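Local coordinates for protein CMP-sialic acid transporter 1 (Zea mays, PDB 6I1R) that probably carries CMP-sialic acid from the cytoplasm into the Golgi in exchange for CMP, and perhaps other nucleotide sugars such as CMP-Kdo, at residues S49-F52 against L53-C57; G177-T180 against E181-K185; L198-F201 against G202-N206. The protein carries 5 engineered substitutions. All blocks are in the same frame, centred on the assembly; numbering follows the deposited sequence.

Contact 1: S49-F52 against L53-C57; sequences SGFF and LWKEC
F51 and K55, one helical turn apart, make the side-chain touch of this surface turn: CD of K55 lies 4.2 Å from CE2 of F51, the lysine chain slanting across the ring. CG of K55 stands anti to its backbone N (chi1 177°) and the chain beyond is fully extended, which carries the methylenes past the phenyl group. The F51 ring also meets CE1 of F52 at its edge, in its own plane. W54 turns the edge of its indole to its own helix, with CE3 of W54 3.9 Å from the carbonyl O of F51. Beneath these side chains run four successive i to i+4 backbone bonds, from L53 N to S49 O at 2.7 Å through to E56 N to F52 O at 2.8 Å; the bond from W54 N to G50 O is nearly straight at 172°. Further out, S49 OG is hydrogen-bonded to the carbonyl of K45, a turn earlier, and E56 OE1 to S190 OG. Helix 191-216 lies against S49, L53 and E56, and the ring of Y192 meets that of F52. This is the regular ladder of an alpha-helix near the end of helix 37-59, consistent with a predicted membrane span of this nucleotide-sugar transporter; F51 and W54 are on the surface and may face lipid.

Contact 2: G177-T180 against E181-K185; sequences GVYT and EYLMK
G177 opens the turn by accepting the backbone N of E181 on its carbonyl O at 3.1 Å; the same oxygen also takes the side-chain amide of N259, and two donors therefore share it. V178 continues the ladder with a bond from Y182 N to its O. Y179 carries most of the side-chain packing. Its ring receives CD2 of Y182 over one face, 3.5 Å from CE1 of Y179, and the two phenol groups run side by side in the same direction with centroids 5.1 Å apart and planes inclined at 50°. CG of each tyrosine is anti to the backbone N (chi1 -166° in Y179 and 160° in Y182), a shared setting that sends both rings the same way from the helix. L183 slants across the Y179 ring, and CD2 of L183 lies 3.7 Å from CE2 of Y179. T180 comes last: its OG1 bonds back to the carbonyl of A176, while its own O accepts M184 N at 3.0 Å. The M184 chain folds back at its second and third torsions, and its CG lies near T180 O. Helix 160-186 packs here against three others: P78 of helix 76-92 touches Y179, T180 and L183, M254 of helix 234-256 touches T180 and M184, and helix 108-118 meets V178 and E181, whose OE1 is bonded to the backbone N of N259.

Contact 3: L198-F201 against G202-N206; sequences LYTF and GVIFN. With C5P (cytidine-5'-monophosphate), chain D.
T200 and I204 meet through their methyl ends, CG2 of T200 3.7 Å from CD1 of I204, the two side chains slanting across one another. CD1 of I204 also lies 4.1 Å from CD1 of F201, whose side chain runs alongside and points the same way, and one isoleucine methyl thereby bridges the threonine and the phenylalanine. In I204, CG1 lies beside the backbone N (chi1 -68°), which folds the ethyl branch back over the preceding turn and brings it near the carbonyl O of T200.

Backbone hydrogen bonds tie the turn together, each from a residue to the one four places before. I204 N meets T200 O at 2.9 Å in the carbonyl plane and almost straight, whereas V203 N approaches Y199 O from above that plane, 44° out of it. F205 N bonds to F201 O at 2.8 Å, and the F205 ring lies near that same oxygen. The hydroxyl of T200 is held by the carbonyl of V196, one turn earlier.

Contacts with the bound CMP come from the second half. CB of F205 lies against O3' of the nucleotide, the modelled 3.0 Å being doubtful as a precise value. Beside the ribose lie the F205 side chain and the N206 amide, with the G202 carbonyl a little further off. G202, F205 and N206 belong to the nucleotide pocket, and F205 also rests on V76, S79 and V80 of helix 76-92.

Charged residues of the pocket, E42 and K45, come from helix 37-59. This turn brings no charged side chain to the nucleotide, so its part in binding is probably packing and perhaps polar contact through N206.

Overall arrangement
All three contacts are single stretches of helix, in or at the end of predicted membrane spans, built on the same i to i+4 ladder, and they differ in where their side chains go. Contact 1 is at the surface, its centre about 25 Å from the chain's centre, and its exposed side chains include F51, W54 and K55. Contact 2 is buried, closely packed against three helices. Contact 3 is partly buried and alone of the three includes residues of the nucleotide pocket. It also joins the others: Y199 packs on S49 of contact 1, and L198 on T180 of contact 2, while contacts 1 and 2 stay about 9 Å apart at their nearest atoms.

Contact 1: S49-F52 against L53-C57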
ATOM      1  N   SER B  49      26.262 -14.815  -6.419  1.00 68.74           N
ATOM      2  CA  SER B  49      26.551 -16.056  -7.138  1.00 70.75           C
ATOM      3  C   SER B  49      27.827 -15.883  -7.971  1.00 72.11           C
ATOM      4  O   SER B  49      28.731 -16.721  -7.919  1.00 74.31           O
ATOM      5  CB  SER B  49      25.381 -16.474  -7.990  1.00 70.88           C
ATOM      6  OG  SER B  49      24.244 -16.740  -7.183  1.00 70.22           O
ATOM      7  N   GLY B  50      27.890 -14.784  -8.719  1.00 72.50           N
ATOM      8  CA  GLY B  50      29.078 -14.430  -9.493  1.00 72.91           C
ATOM      9  C   GLY B  50      30.330 -14.402  -8.630  1.00 72.68           C
ATOM     10  O   GLY B  50      31.382 -14.891  -9.044  1.00 72.03           O
ATOM     11  N   PHE B  51      30.215 -13.841  -7.429  1.00 73.35           N
ATOM     12  CA  PHE B  51      31.341 -13.797  -6.499  1.00 73.18           C
ATOM     13  C   PHE B  51      31.818 -15.221  -6.197  1.00 71.31           C
ATOM     14  O   PHE B  51      33.005 -15.512  -6.316  1.00 73.71           O
ATOM     15  CB  PHE B  51      30.972 -13.079  -5.198  1.00 74.67           C
ATOM     16  CG  PHE B  51      32.031 -13.171  -4.128  1.00 76.66           C
ATOM     17  CD1 PHE B  51      33.100 -12.288  -4.111  1.00 77.45           C
ATOM     18  CD2 PHE B  51      31.972 -14.154  -3.151  1.00 77.95           C
ATOM     19  CE1 PHE B  51      34.080 -12.379  -3.134  1.00 77.96           C
ATOM     20  CE2 PHE B  51      32.954 -14.245  -2.176  1.00 78.33           C
ATOM     21  CZ  PHE B  51      34.006 -13.357  -2.169  1.00 78.07           C
ATOM     22  N   PHE B  52      30.892 -16.093  -5.808  1.00 69.11           N
ATOM     23  CA  PHE B  52      31.246 -17.464  -5.443  1.00 67.41           C
ATOM     24  C   PHE B  52      31.719 -18.237  -6.679  1.00 64.60           C
ATOM     25  O   PHE B  52      32.564 -19.116  -6.549  1.00 63.44           O
ATOM     26  CB  PHE B  52      30.077 -18.182  -4.761  1.00 68.59           C
ATOM     27  CG  PHE B  52      29.740 -17.695  -3.374  1.00 69.57           C
ATOM     28  CD1 PHE B  52      30.736 -17.328  -2.478  1.00 70.94           C
ATOM     29  CD2 PHE B  52      28.422 -17.631  -2.949  1.00 71.57           C
ATOM     30  CE1 PHE B  52      30.417 -16.886  -1.203  1.00 72.13           C
ATOM     31  CE2 PHE B  52      28.105 -17.191  -1.672  1.00 72.00           C
ATOM     32  CZ  PHE B  52      29.103 -16.820  -0.801  1.00 71.91           C
ATOM     33  N   LEU B  53      31.192 -17.922  -7.861  1.00 64.15           N
ATOM     34  CA  LEU B  53      31.673 -18.567  -9.086  1.00 65.28           C
ATOM     35  C   LEU B  53      33.146 -18.197  -9.305  1.00 65.73           C
ATOM     36  O   LEU B  53      33.983 -19.075  -9.509  1.00 64.02           O
ATOM     37  CB  LEU B  53      30.805 -18.140 -10.276  1.00 64.53           C
ATOM     38  CG  LEU B  53      31.149 -18.792 -11.615  1.00 63.70           C
ATOM     39  CD1 LEU B  53      31.142 -20.311 -11.505  1.00 63.51           C
ATOM     40  CD2 LEU B  53      30.191 -18.332 -12.702  1.00 63.80           C
ATOM     41  N   TRP B  54      33.444 -16.900  -9.244  1.00 68.25           N
ATOM     42  CA  TRP B  54      34.813 -16.376  -9.369  1.00 70.95           C
ATOM     43  C   TRP B  54      35.741 -17.079  -8.370  1.00 70.44           C
ATOM     44  O   TRP B  54      36.793 -17.605  -8.746  1.00 69.71           O
ATOM     45  CB  TRP B  54      34.806 -14.853  -9.170  1.00 73.21           C
ATOM     46  CG  TRP B  54      36.155 -14.203  -9.080  1.00 75.84           C
ATOM     47  CD1 TRP B  54      36.889 -13.683 -10.107  1.00 77.48           C
ATOM     48  CD2 TRP B  54      36.920 -13.962  -7.885  1.00 78.27           C
ATOM     49  NE1 TRP B  54      38.060 -13.152  -9.637  1.00 78.36           N
ATOM     50  CE2 TRP B  54      38.106 -13.305  -8.276  1.00 78.49           C
ATOM     51  CE3 TRP B  54      36.723 -14.243  -6.527  1.00 79.42           C
ATOM     52  CZ2 TRP B  54      39.085 -12.925  -7.357  1.00 78.91           C
ATOM     53  CZ3 TRP B  54      37.693 -13.871  -5.621  1.00 79.29           C
ATOM     54  CH2 TRP B  54      38.859 -13.226  -6.034  1.00 79.04           C
ATOM     55  N   LYS B  55      35.325 -17.089  -7.105  1.00 69.65           N
ATOM     56  CA  LYS B  55      36.096 -17.685  -6.014  1.00 69.97           C
ATOM     57  C   LYS B  55      36.291 -19.188  -6.257  1.00 70.08           C
ATOM     58  O   LYS B  55      37.347 -19.733  -5.937  1.00 69.88           O
ATOM     59  CB  LYS B  55      35.386 -17.441  -4.678  1.00 71.35           C
ATOM     60  CG  LYS B  55      36.049 -18.066  -3.457  1.00 71.51           C
ATOM     61  CD  LYS B  55      35.485 -17.558  -2.147  1.00 71.84           C
ATOM     62  CE  LYS B  55      36.152 -18.173  -0.934  1.00 72.25           C
ATOM     63  NZ  LYS B  55      35.693 -17.537   0.323  1.00 71.77           N
ATOM     64  N   GLU B  56      35.272 -19.845  -6.809  1.00 71.60           N
ATOM     65  CA  GLU B  56      35.324 -21.283  -7.089  1.00 72.28           C
ATOM     66  C   GLU B  56      36.330 -21.566  -8.214  1.00 73.61           C
ATOM     67  O   GLU B  56      37.038 -22.569  -8.168  1.00 74.65           O
ATOM     68  CB  GLU B  56      33.937 -21.810  -7.467  1.00 72.45           C
ATOM     69  CG  GLU B  56      33.830 -23.324  -7.429  1.00 74.19           C
ATOM     70  CD  GLU B  56      32.516 -23.877  -7.953  1.00 75.54           C
ATOM     71  OE1 GLU B  56      32.114 -23.486  -9.066  1.00 75.88           O
ATOM     72  OE2 GLU B  56      31.899 -24.699  -7.246  1.00 77.57           O
ATOM     73  N   CYS B  57      36.387 -20.692  -9.217  1.00 73.33           N
ATOM     74  CA  CYS B  57      37.304 -20.876 -10.344  1.00 73.89           C
ATOM     75  C   CYS B  57      38.756 -20.695  -9.884  1.00 75.46           C
ATOM     76  O   CYS B  57      39.661 -21.364 -10.383  1.00 74.87           O
ATOM     77  CB  CYS B  57      36.984 -19.907 -11.476  1.00 72.29           C
ATOM     78  SG  CYS B  57      35.369 -20.212 -12.239  1.00 67.93           S
TER

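Contact 2: G177-T180 against E181-K185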
ATOM      1  N   GLY B 177       8.826 -22.980 -10.573  1.00 62.66           N
ATOM      2  CA  GLY B 177       9.644 -23.737  -9.633  1.00 61.41           C
ATOM      3  C   GLY B 177      10.065 -25.083 -10.196  1.00 60.06           C
ATOM      4  O   GLY B 177      11.231 -25.463 -10.099  1.00 58.57           O
ATOM      5  N   VAL B 178       9.119 -25.806 -10.790  1.00 60.54           N
ATOM      6  CA  VAL B 178       9.407 -27.147 -11.313  1.00 60.98           C
ATOM      7  C   VAL B 178      10.381 -27.027 -12.493  1.00 60.45           C
ATOM      8  O   VAL B 178      11.281 -27.859 -12.621  1.00 60.04           O
ATOM      9  CB  VAL B 178       8.121 -27.916 -11.685  1.00 61.20           C
ATOM     10  CG1 VAL B 178       8.294 -28.801 -12.912  1.00 61.52           C
ATOM     11  CG2 VAL B 178       7.613 -28.738 -10.508  1.00 60.94           C
ATOM     12  N   TYR B 179      10.224 -26.011 -13.339  1.00 59.95           N
ATOM     13  CA  TYR B 179      11.133 -25.873 -14.474  1.00 61.07           C
ATOM     14  C   TYR B 179      12.541 -25.519 -13.982  1.00 60.64           C
ATOM     15  O   TYR B 179      13.525 -25.975 -14.561  1.00 61.00           O
ATOM     16  CB  TYR B 179      10.650 -24.833 -15.487  1.00 62.12           C
ATOM     17  CG  TYR B 179      11.387 -24.922 -16.801  1.00 62.79           C
ATOM     18  CD1 TYR B 179      11.085 -25.920 -17.713  1.00 63.75           C
ATOM     19  CD2 TYR B 179      12.417 -24.050 -17.112  1.00 62.75           C
ATOM     20  CE1 TYR B 179      11.764 -26.033 -18.915  1.00 64.04           C
ATOM     21  CE2 TYR B 179      13.109 -24.149 -18.308  1.00 63.53           C
ATOM     22  CZ  TYR B 179      12.781 -25.144 -19.213  1.00 64.21           C
ATOM     23  OH  TYR B 179      13.452 -25.255 -20.397  1.00 65.44           O
ATOM     24  N   THR B 180      12.633 -24.715 -12.924  1.00 60.26           N
ATOM     25  CA  THR B 180      13.929 -24.359 -12.344  1.00 60.38           C
ATOM     26  C   THR B 180      14.660 -25.637 -11.914  1.00 60.68           C
ATOM     27  O   THR B 180      15.811 -25.853 -12.295  1.00 60.22           O
ATOM     28  CB  THR B 180      13.762 -23.361 -11.189  1.00 60.70           C
ATOM     29  OG1 THR B 180      13.110 -22.200 -11.706  1.00 61.12           O
ATOM     30  CG2 THR B 180      15.075 -22.963 -10.551  1.00 60.85           C
ATOM     31  N   GLU B 181      13.978 -26.486 -11.145  1.00 61.34           N
ATOM     32  CA  GLU B 181      14.546 -27.764 -10.697  1.00 60.87           C
ATOM     33  C   GLU B 181      15.068 -28.548 -11.907  1.00 61.19           C
ATOM     34  O   GLU B 181      16.171 -29.100 -11.869  1.00 60.90           O
ATOM     35  CB  GLU B 181      13.505 -28.590  -9.939  1.00 60.52           C
ATOM     36  CG  GLU B 181      14.024 -29.943  -9.479  1.00 61.47           C
ATOM     37  CD  GLU B 181      13.259 -30.579  -8.332  1.00 62.22           C
ATOM     38  OE1 GLU B 181      12.223 -30.017  -7.923  1.00 63.31           O
ATOM     39  OE2 GLU B 181      13.697 -31.643  -7.853  1.00 61.51           O
ATOM     40  N   TYR B 182      14.263 -28.594 -12.967  1.00 60.26           N
ATOM     41  CA  TYR B 182      14.669 -29.250 -14.207  1.00 60.03           C
ATOM     42  C   TYR B 182      16.034 -28.698 -14.641  1.00 59.95           C
ATOM     43  O   TYR B 182      16.962 -29.471 -14.867  1.00 61.34           O
ATOM     44  CB  TYR B 182      13.594 -29.085 -15.286  1.00 59.94           C
ATOM     45  CG  TYR B 182      14.071 -29.298 -16.701  1.00 59.32           C
ATOM     46  CD1 TYR B 182      14.435 -30.556 -17.152  1.00 59.70           C
ATOM     47  CD2 TYR B 182      14.153 -28.243 -17.595  1.00 59.22           C
ATOM     48  CE1 TYR B 182      14.872 -30.762 -18.451  1.00 59.60           C
ATOM     49  CE2 TYR B 182      14.587 -28.430 -18.898  1.00 59.59           C
ATOM     50  CZ  TYR B 182      14.950 -29.694 -19.328  1.00 59.22           C
ATOM     51  OH  TYR B 182      15.381 -29.890 -20.607  1.00 59.29           O
ATOM     52  N   LEU B 183      16.157 -27.373 -14.709  1.00 58.66           N
ATOM     53  CA  LEU B 183      17.385 -26.731 -15.199  1.00 59.44           C
ATOM     54  C   LEU B 183      18.582 -27.113 -14.317  1.00 61.17           C
ATOM     55  O   LEU B 183      19.636 -27.472 -14.842  1.00 60.99           O
ATOM     56  CB  LEU B 183      17.201 -25.209 -15.240  1.00 58.07           C
ATOM     57  CG  LEU B 183      16.259 -24.672 -16.318  1.00 56.72           C
ATOM     58  CD1 LEU B 183      16.227 -23.151 -16.296  1.00 55.86           C
ATOM     59  CD2 LEU B 183      16.653 -25.170 -17.701  1.00 56.51           C
ATOM     60  N   MET B 184      18.430 -27.037 -12.997  1.00 64.19           N
ATOM     61  CA  MET B 184      19.549 -27.336 -12.089  1.00 66.69           C
ATOM     62  C   MET B 184      19.993 -28.792 -12.286  1.00 67.15           C
ATOM     63  O   MET B 184      21.188 -29.076 -12.381  1.00 64.33           O
ATOM     64  CB  MET B 184      19.172 -27.137 -10.615  1.00 67.87           C
ATOM     65  CG  MET B 184      18.459 -25.832 -10.304  1.00 69.56           C
ATOM     66  SD  MET B 184      19.179 -24.386 -11.119  1.00 73.26           S
ATOM     67  CE  MET B 184      20.554 -24.057 -10.018  1.00 72.49           C
ATOM     68  N   LYS B 185      19.020 -29.700 -12.359  1.00 69.37           N
ATOM     69  CA  LYS B 185      19.292 -31.142 -12.319  1.00 71.46           C
ATOM     70  C   LYS B 185      19.582 -31.693 -13.723  1.00 72.98           C
ATOM     71  O   LYS B 185      20.067 -32.821 -13.835  1.00 73.28           O
ATOM     72  CB  LYS B 185      18.117 -31.893 -11.683  1.00 71.63           C
ATOM     73  CG  LYS B 185      18.062 -31.834 -10.162  1.00 72.45           C
ATOM     74  CD  LYS B 185      16.786 -32.404  -9.582  1.00 73.21           C
ATOM     75  CE  LYS B 185      16.602 -32.082  -8.115  1.00 73.43           C
ATOM     76  NZ  LYS B 185      17.379 -32.987  -7.236  1.00 73.94           N
TER

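Contact 3: L198-F201 against G202-N206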
ATOM      1  N   LEU B 198      20.682 -17.915 -14.427  1.00 60.56           N
ATOM      2  CA  LEU B 198      19.294 -17.797 -13.983  1.00 61.00           C
ATOM      3  C   LEU B 198      18.999 -16.349 -13.575  1.00 61.35           C
ATOM      4  O   LEU B 198      18.045 -15.746 -14.065  1.00 60.27           O
ATOM      5  CB  LEU B 198      19.071 -18.760 -12.811  1.00 61.32           C
ATOM      6  CG  LEU B 198      17.658 -18.794 -12.230  1.00 61.99           C
ATOM      7  CD1 LEU B 198      16.649 -19.268 -13.267  1.00 62.47           C
ATOM      8  CD2 LEU B 198      17.606 -19.681 -10.995  1.00 61.75           C
ATOM      9  N   TYR B 199      19.835 -15.802 -12.695  1.00 63.64           N
ATOM     10  CA  TYR B 199      19.583 -14.499 -12.074  1.00 64.18           C
ATOM     11  C   TYR B 199      19.984 -13.350 -13.009  1.00 64.37           C
ATOM     12  O   TYR B 199      19.613 -12.205 -12.752  1.00 64.65           O
ATOM     13  CB  TYR B 199      20.316 -14.395 -10.733  1.00 65.09           C
ATOM     14  CG  TYR B 199      19.897 -15.416  -9.704  1.00 66.57           C
ATOM     15  CD1 TYR B 199      18.567 -15.778  -9.549  1.00 66.93           C
ATOM     16  CD2 TYR B 199      20.828 -16.013  -8.867  1.00 67.18           C
ATOM     17  CE1 TYR B 199      18.175 -16.712  -8.605  1.00 67.08           C
ATOM     18  CE2 TYR B 199      20.453 -16.948  -7.915  1.00 66.15           C
ATOM     19  CZ  TYR B 199      19.121 -17.297  -7.782  1.00 66.77           C
ATOM     20  OH  TYR B 199      18.736 -18.213  -6.848  1.00 68.63           O
ATOM     21  N   THR B 200      20.735 -13.631 -14.072  1.00 64.63           N
ATOM     22  CA  THR B 200      21.011 -12.611 -15.089  1.00 64.64           C
ATOM     23  C   THR B 200      19.705 -12.287 -15.825  1.00 64.95           C
ATOM     24  O   THR B 200      19.312 -11.124 -15.926  1.00 65.26           O
ATOM     25  CB  THR B 200      22.133 -13.054 -16.038  1.00 64.12           C
ATOM     26  OG1 THR B 200      23.360 -12.962 -15.316  1.00 64.10           O
ATOM     27  CG2 THR B 200      22.228 -12.216 -17.294  1.00 64.61           C
ATOM     28  N   PHE B 201      19.031 -13.325 -16.311  1.00 65.19           N
ATOM     29  CA  PHE B 201      17.777 -13.156 -17.042  1.00 65.62           C
ATOM     30  C   PHE B 201      16.714 -12.537 -16.125  1.00 65.66           C
ATOM     31  O   PHE B 201      15.904 -11.724 -16.575  1.00 66.83           O
ATOM     32  CB  PHE B 201      17.318 -14.491 -17.634  1.00 66.34           C
ATOM     33  CG  PHE B 201      18.121 -14.945 -18.828  1.00 67.23           C
ATOM     34  CD1 PHE B 201      18.139 -14.195 -19.994  1.00 68.12           C
ATOM     35  CD2 PHE B 201      18.856 -16.121 -18.789  1.00 68.60           C
ATOM     36  CE1 PHE B 201      18.878 -14.607 -21.093  1.00 68.59           C
ATOM     37  CE2 PHE B 201      19.590 -16.533 -19.891  1.00 69.76           C
ATOM     38  CZ  PHE B 201      19.600 -15.777 -21.041  1.00 69.38           C
ATOM     39  N   GLY B 202      16.727 -12.911 -14.848  1.00 64.54           N
ATOM     40  CA  GLY B 202      15.826 -12.317 -13.859  1.00 63.33           C
ATOM     41  C   GLY B 202      16.056 -10.822 -13.705  1.00 63.03           C
ATOM     42  O   GLY B 202      15.099 -10.046 -13.679  1.00 62.08           O
ATOM     43  N   VAL B 203      17.322 -10.419 -13.603  1.00 62.61           N
ATOM     44  CA  VAL B 203      17.680  -8.998 -13.537  1.00 62.58           C
ATOM     45  C   VAL B 203      17.160  -8.304 -14.802  1.00 61.44           C
ATOM     46  O   VAL B 203      16.466  -7.296 -14.712  1.00 59.13           O
ATOM     47  CB  VAL B 203      19.200  -8.798 -13.352  1.00 62.91           C
ATOM     48  CG1 VAL B 203      19.678  -7.442 -13.854  1.00 62.77           C
ATOM     49  CG2 VAL B 203      19.615  -8.999 -11.902  1.00 63.65           C
ATOM     50  N   ILE B 204      17.482  -8.866 -15.964  1.00 62.62           N
ATOM     51  CA  ILE B 204      17.077  -8.295 -17.255  1.00 64.09           C
ATOM     52  C   ILE B 204      15.557  -8.081 -17.264  1.00 63.84           C
ATOM     53  O   ILE B 204      15.086  -6.986 -17.572  1.00 61.08           O
ATOM     54  CB  ILE B 204      17.545  -9.190 -18.425  1.00 64.51           C
ATOM     55  CG1 ILE B 204      19.070  -9.182 -18.568  1.00 65.51           C
ATOM     56  CG2 ILE B 204      16.865  -8.791 -19.727  1.00 64.33           C
ATOM     57  CD1 ILE B 204      19.635 -10.419 -19.228  1.00 65.98           C
ATOM     58  N   PHE B 205      14.799  -9.118 -16.907  1.00 64.58           N
ATOM     59  CA  PHE B 205      13.334  -9.075 -17.024  1.00 66.40           C
ATOM     60  C   PHE B 205      12.735  -8.141 -15.962  1.00 67.67           C
ATOM     61  O   PHE B 205      11.847  -7.352 -16.282  1.00 68.78           O
ATOM     62  CB  PHE B 205      12.739 -10.484 -16.943  1.00 66.85           C
ATOM     63  CG  PHE B 205      12.649 -11.207 -18.264  1.00 66.20           C
ATOM     64  CD1 PHE B 205      13.789 -11.484 -19.004  1.00 66.64           C
ATOM     65  CD2 PHE B 205      11.424 -11.620 -18.765  1.00 66.76           C
ATOM     66  CE1 PHE B 205      13.704 -12.152 -20.217  1.00 68.42           C
ATOM     67  CE2 PHE B 205      11.340 -12.290 -19.977  1.00 68.00           C
ATOM     68  CZ  PHE B 205      12.480 -12.554 -20.701  1.00 68.53           C
ATOM     69  N   ASN B 206      13.206  -8.232 -14.715  1.00 69.18           N
ATOM     70  CA  ASN B 206      12.814  -7.278 -13.658  1.00 70.51           C
ATOM     71  C   ASN B 206      12.980  -5.840 -14.162  1.00 72.92           C
ATOM     72  O   ASN B 206      12.134  -4.983 -13.909  1.00 74.17           O
ATOM     73  CB  ASN B 206      13.644  -7.443 -12.379  1.00 71.26           C
ATOM     74  CG  ASN B 206      12.992  -8.328 -11.337  1.00 70.33           C
ATOM     75  OD1 ASN B 206      13.400  -9.469 -11.143  1.00 70.13           O
ATOM     76  ND2 ASN B 206      11.991  -7.805 -10.649  1.00 70.14           N
TER
HETATM   77  O3P C5P D 401      13.254 -14.105  -8.283  1.00137.94           O
HETATM   78  P   C5P D 401      11.926 -13.837  -8.948  1.00137.67           P
HETATM   79  O1P C5P D 401      11.011 -15.037  -9.015  1.00137.21           O
HETATM   80  O2P C5P D 401      11.250 -12.563  -8.501  1.00137.89           O
HETATM   81  O5' C5P D 401      12.311 -13.556 -10.486  1.00134.90           O
HETATM   82  C5' C5P D 401      12.071 -12.278 -11.071  1.00131.16           C
HETATM   83  C4' C5P D 401      11.114 -12.429 -12.245  1.00129.83           C
HETATM   84  O4' C5P D 401       9.768 -12.252 -11.795  1.00130.63           O
HETATM   85  C3' C5P D 401      11.389 -11.389 -13.321  1.00128.99           C
HETATM   86  O3' C5P D 401      11.806 -12.039 -14.529  1.00126.82           O
HETATM   87  C2' C5P D 401      10.095 -10.603 -13.491  1.00129.70           C
HETATM   88  O2' C5P D 401       9.566 -10.686 -14.821  1.00129.72           O
HETATM   89  C1' C5P D 401       9.103 -11.204 -12.506  1.00130.59           C
HETATM   90  N1  C5P D 401       8.649 -10.172 -11.570  1.00131.32           N
HETATM   91  C2  C5P D 401       7.810  -9.133 -12.021  1.00131.00           C
HETATM   92  N3  C5P D 401       7.388  -8.178 -11.164  1.00130.61           N
HETATM   93  C4  C5P D 401       7.767  -8.212  -9.868  1.00130.84           C
HETATM   94  C5  C5P D 401       8.594  -9.230  -9.410  1.00131.35           C
HETATM   95  C6  C5P D 401       9.030 -10.213 -10.290  1.00131.55           C
HETATM   96  O2  C5P D 401       7.455  -9.095 -13.219  1.00131.06           O
HETATM   97  N4  C5P D 401       7.339  -7.250  -9.013  1.00130.89           N